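Side-chain contacts in AAR187Cp (PDB 3ZIL), which probably regulates the establishment of sister-chromatid cohesion through cohesin, the piece described here being its all-helical Wap1 domain: residues A[153-158]-A[163-168]; A[174-179]-A[186-191]. One frame throughout, in Å; residues are numbered along the deposited sequence.

Contact 1 (A[153-158]-A[163-168]); sequences YIWATY and EAVYGA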
# COMPACT_ATOMS: atom_id res chain seq x y z
N TYR A 153 -1.60 -2.34 11.53
CA TYR A 153 -2.99 -1.98 11.81
C TYR A 153 -3.13 -0.64 12.53
O TYR A 153 -3.90 0.18 12.13
CB TYR A 153 -3.68 -3.08 12.64
CG TYR A 153 -5.14 -2.79 12.87
CD1 TYR A 153 -6.09 -3.06 11.85
CD2 TYR A 153 -5.57 -2.23 14.07
CE1 TYR A 153 -7.42 -2.81 12.05
CE2 TYR A 153 -6.89 -1.95 14.26
CZ TYR A 153 -7.81 -2.26 13.26
OH TYR A 153 -9.13 -1.94 13.50
N ILE A 154 -2.38 -0.42 13.62
CA ILE A 154 -2.45 0.81 14.31
C ILE A 154 -2.11 1.96 13.38
O ILE A 154 -2.79 3.01 13.39
CB ILE A 154 -1.48 0.86 15.53
CG1 ILE A 154 -1.85 -0.23 16.53
CG2 ILE A 154 -1.46 2.29 16.09
CD1 ILE A 154 -3.28 0.03 17.08
N TRP A 155 -1.00 1.80 12.65
CA TRP A 155 -0.45 2.82 11.80
C TRP A 155 -1.44 3.21 10.73
O TRP A 155 -1.67 4.40 10.50
CB TRP A 155 0.81 2.24 11.13
CG TRP A 155 1.60 3.23 10.28
CD1 TRP A 155 1.25 4.56 9.91
CD2 TRP A 155 2.87 2.97 9.61
NE1 TRP A 155 2.21 5.11 9.09
CE2 TRP A 155 3.19 4.18 8.83
CE3 TRP A 155 3.72 1.85 9.53
CZ2 TRP A 155 4.36 4.28 8.13
CZ3 TRP A 155 4.88 1.95 8.79
CH2 TRP A 155 5.21 3.16 8.11
N ALA A 156 -2.10 2.23 10.11
CA ALA A 156 -2.99 2.56 9.00
C ALA A 156 -4.32 3.02 9.60
O ALA A 156 -5.05 3.76 8.96
CB ALA A 156 -3.27 1.38 8.17
N THR A 157 -4.61 2.66 10.84
CA THR A 157 -6.02 2.93 11.31
C THR A 157 -6.10 4.30 12.00
O THR A 157 -7.08 5.02 11.88
CB THR A 157 -6.56 1.83 12.26
OG1 THR A 157 -6.51 0.58 11.60
CG2 THR A 157 -8.05 2.11 12.78
N TYR A 158 -5.08 4.63 12.77
CA TYR A 158 -5.08 5.82 13.63
C TYR A 158 -4.04 6.82 13.16
O TYR A 158 -4.10 7.95 13.52
CB TYR A 158 -4.74 5.38 15.09
CG TYR A 158 -5.79 4.45 15.64
CD1 TYR A 158 -7.08 4.89 15.88
CD2 TYR A 158 -5.49 3.06 15.85
CE1 TYR A 158 -8.09 3.97 16.33
CE2 TYR A 158 -6.48 2.17 16.24
CZ TYR A 158 -7.77 2.64 16.54
OH TYR A 158 -8.72 1.72 16.98
N GLU A 163 3.04 13.30 8.54
CA GLU A 163 4.00 13.65 7.51
C GLU A 163 4.53 12.29 6.98
O GLU A 163 4.43 11.30 7.66
CB GLU A 163 5.10 14.53 8.11
N ALA A 164 5.03 12.22 5.75
CA ALA A 164 5.75 11.01 5.28
C ALA A 164 6.79 10.43 6.30
O ALA A 164 7.53 11.17 6.90
CB ALA A 164 6.40 11.27 3.93
N VAL A 165 6.86 9.11 6.49
CA VAL A 165 7.80 8.59 7.52
C VAL A 165 9.12 8.21 6.81
O VAL A 165 9.14 7.46 5.83
CB VAL A 165 7.17 7.37 8.28
CG1 VAL A 165 8.12 6.85 9.33
CG2 VAL A 165 5.84 7.78 8.91
N TYR A 166 10.23 8.73 7.30
CA TYR A 166 11.51 8.52 6.67
C TYR A 166 11.87 7.01 6.68
O TYR A 166 11.86 6.38 7.77
CB TYR A 166 12.56 9.27 7.42
CG TYR A 166 13.93 8.97 6.88
CD1 TYR A 166 14.36 9.52 5.66
CD2 TYR A 166 14.81 8.11 7.57
CE1 TYR A 166 15.63 9.24 5.14
CE2 TYR A 166 16.08 7.81 7.07
CZ TYR A 166 16.49 8.37 5.86
OH TYR A 166 17.75 8.08 5.36
N GLY A 167 12.11 6.44 5.50
CA GLY A 167 12.61 5.05 5.40
C GLY A 167 11.44 4.04 5.27
O GLY A 167 11.69 2.85 5.04
N ALA A 168 10.20 4.54 5.34
CA ALA A 168 8.94 3.70 5.33
C ALA A 168 8.72 2.99 4.01
O ALA A 168 8.37 1.79 3.93
CB ALA A 168 7.72 4.58 5.65
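Trp-155 reaches from its helix across to Val-165 and Ala-168 in the connection that follows, and these three buried residues make the whole of the apolar contact. The benzene half of the indole does the touching. Ala-168 CB lies in the plane of the ring system at its edge, 3.8 Å from Trp-155 CH2, whereas the methyl Val-165 CG2 comes in obliquely at 3.9 Å from Trp-155 CZ2. The backbones stay well apart, with 10.9 Å between Trp-155 CA and Val-165 CA. A long flat residue suits this distance between backbones: with CG anti to the backbone N (chi1 -174°), the indole extends away from the helix and brings its far corner to two small aliphatic groups.

No hydrogen bond joins the two segments; polar groups are bonded within each or to other parts of the chain. Ala-168 N donates to Val-165 O at 3.1 Å and closes a type II turn, which draws both of the tryptophan's partners round to one side. Gly-167 suits the third position of that turn, since its positive phi would press a side chain against the preceding carbonyl; it is also the N-cap residue of the next helix. On the helix, Thr-157 OG1 donates to Tyr-153 O at 2.7 Å, a C=O...O angle of 142°. That bond keeps the threonine hydroxyl over the face of the Tyr-153 ring, 3.4 Å above its plane, while Thr-157 CG2 sits over the ring of Tyr-158.

Among its neighbours, the contact joins the end of helix 147-158 to the start of helix 168-178. Leu-108 of helix 108-116 touches both Trp-155 and Val-165, and Leu-190 of helix 185-193 also packs on the indole. Asn-194, just beyond that last helix, accepts a hydrogen bond from Val-165 N through its OD1.

Contact 2 (A[174-179]-A[186-191]); sequences RLISRG and TACSLL
Leu-175 and Ile-176 meet Ala-187, Cys-188 and Leu-191 in an antiparallel helical hairpin of the all-helical Wap1 domain, where the axes of segments 174-178 and 186-191 run at 157° to each other and approach to 10.5 Å. Arg-174 begins the segment on the outer side, its carbonyl O accepting from both Arg-178 N and Ser-177 OG on the same face of the carbonyl plane. Leu-175 touches more lightly than Ile-176: its CD2 methyl lies 4.3 Å from Ala-187 CB.

Ile-176 carries most of the packing. Its CG1 stands anti to the carbonyl carbon (chi1 -63°), which directs the longer branch at the facing helix. Alanine suits the place opposite because its lone methyl lets the backbones come near, with 7.4 Å between Ile-176 CA and Ala-187 CA; the Ile-176 CG1 methylene then rests 4.1 Å from Ala-187 CB. Beyond it, Ile-176 CD1 meets Cys-188 SG at 3.8 Å and Leu-191 CD1 at 4.1 Å. Trp-184, in the connection, also packs on Ile-176.

At Ser-177 the 2.7 Å bond from OG to Arg-174 O turns the hydroxyl back on its own helix. Gly-179, with positive phi, lets the chain leave the helix just after Arg-178, whose NE forms a salt bridge with Glu-119 and whose guanidinium turns one face to Arg-174 O, 3.6 Å from its plane.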
# COMPACT_ATOMS: atom_id res chain seq x y z
N ARG A 174 10.37 -4.06 1.27
CA ARG A 174 11.16 -5.22 1.73
C ARG A 174 10.28 -6.22 2.51
O ARG A 174 10.39 -7.41 2.29
CB ARG A 174 12.39 -4.85 2.55
CG ARG A 174 13.49 -4.13 1.75
CD ARG A 174 14.77 -4.05 2.58
NE ARG A 174 14.62 -3.36 3.90
CZ ARG A 174 14.71 -2.01 4.07
NH1 ARG A 174 14.85 -1.17 3.06
NH2 ARG A 174 14.59 -1.46 5.26
N LEU A 175 9.38 -5.72 3.36
CA LEU A 175 8.45 -6.57 4.14
C LEU A 175 7.54 -7.37 3.21
O LEU A 175 7.39 -8.57 3.37
CB LEU A 175 7.57 -5.68 5.06
CG LEU A 175 6.46 -6.42 5.87
CD1 LEU A 175 7.01 -7.35 7.00
CD2 LEU A 175 5.43 -5.44 6.45
N ILE A 176 6.97 -6.74 2.18
CA ILE A 176 6.15 -7.49 1.21
C ILE A 176 6.95 -8.58 0.53
O ILE A 176 6.44 -9.68 0.37
CB ILE A 176 5.49 -6.55 0.21
CG1 ILE A 176 4.51 -5.58 0.99
CG2 ILE A 176 4.80 -7.28 -0.97
CD1 ILE A 176 4.28 -4.27 0.23
N SER A 177 8.21 -8.30 0.14
CA SER A 177 9.00 -9.22 -0.66
C SER A 177 9.42 -10.44 0.16
O SER A 177 9.79 -11.46 -0.41
CB SER A 177 10.27 -8.54 -1.24
OG SER A 177 11.16 -8.44 -0.11
N ARG A 178 9.50 -10.31 1.48
CA ARG A 178 9.82 -11.46 2.33
C ARG A 178 8.60 -12.38 2.46
O ARG A 178 8.78 -13.58 2.82
CB ARG A 178 10.32 -11.04 3.72
CG ARG A 178 11.73 -10.43 3.73
CD ARG A 178 12.26 -10.18 5.19
NE ARG A 178 11.43 -9.24 5.98
CZ ARG A 178 11.59 -7.92 6.04
NH1 ARG A 178 12.47 -7.29 5.25
NH2 ARG A 178 10.77 -7.16 6.90
N GLY A 179 7.40 -11.83 2.19
CA GLY A 179 6.18 -12.64 1.97
C GLY A 179 5.57 -13.42 3.14
O GLY A 179 4.84 -14.41 2.94
N THR A 186 -2.95 -3.63 3.83
CA THR A 186 -2.50 -2.64 4.75
C THR A 186 -1.07 -2.21 4.51
O THR A 186 -0.84 -0.99 4.46
CB THR A 186 -2.66 -3.11 6.20
OG1 THR A 186 -4.05 -3.48 6.43
CG2 THR A 186 -2.33 -1.97 7.12
N ALA A 187 -0.12 -3.15 4.34
CA ALA A 187 1.27 -2.74 4.04
C ALA A 187 1.30 -1.88 2.78
O ALA A 187 1.90 -0.78 2.76
CB ALA A 187 2.21 -3.98 3.94
N CYS A 188 0.62 -2.33 1.76
CA CYS A 188 0.64 -1.59 0.49
C CYS A 188 0.04 -0.20 0.62
O CYS A 188 0.53 0.76 0.00
CB CYS A 188 -0.14 -2.35 -0.58
SG CYS A 188 0.74 -3.80 -1.16
N SER A 189 -1.12 -0.14 1.27
CA SER A 189 -1.72 1.18 1.50
C SER A 189 -0.80 2.13 2.27
O SER A 189 -0.64 3.24 1.87
CB SER A 189 -3.08 1.03 2.23
OG SER A 189 -3.38 2.32 2.75
N LEU A 190 -0.16 1.70 3.37
CA LEU A 190 0.79 2.54 4.03
C LEU A 190 2.03 2.96 3.15
O LEU A 190 2.51 4.08 3.22
CB LEU A 190 1.31 1.74 5.24
CG LEU A 190 0.39 1.47 6.38
CD1 LEU A 190 1.01 0.42 7.28
CD2 LEU A 190 -0.01 2.81 7.08
N LEU A 191 2.56 2.02 2.38
CA LEU A 191 3.60 2.29 1.41
C LEU A 191 3.12 3.41 0.44
O LEU A 191 3.79 4.42 0.28
CB LEU A 191 3.98 1.00 0.66
CG LEU A 191 5.31 1.03 -0.20
CD1 LEU A 191 5.64 -0.45 -0.56
CD2 LEU A 191 5.21 1.95 -1.43

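In the fold
From the N terminus, the chain reaches these contacts after several helices of the Wap1 domain. Contact 1 comes first and closes the short connection from helix 147-158 into helix 168-178. The chain then runs along that second helix, and contact 2 closes the next turn, into helix 185-193. The two loops follow in series, neither nested nor crossed, with helix 168-178 shared between them: contact 1 holds its beginning, contact 2 its end. Helix 185-193 returns to helix 147-158, where Leu-190 CD2 lies 3.5 Å from Ala-156 CA and Thr-186 meets Ala-156. Three consecutive helices thus become one packed unit, with contact centres about 12 Å apart.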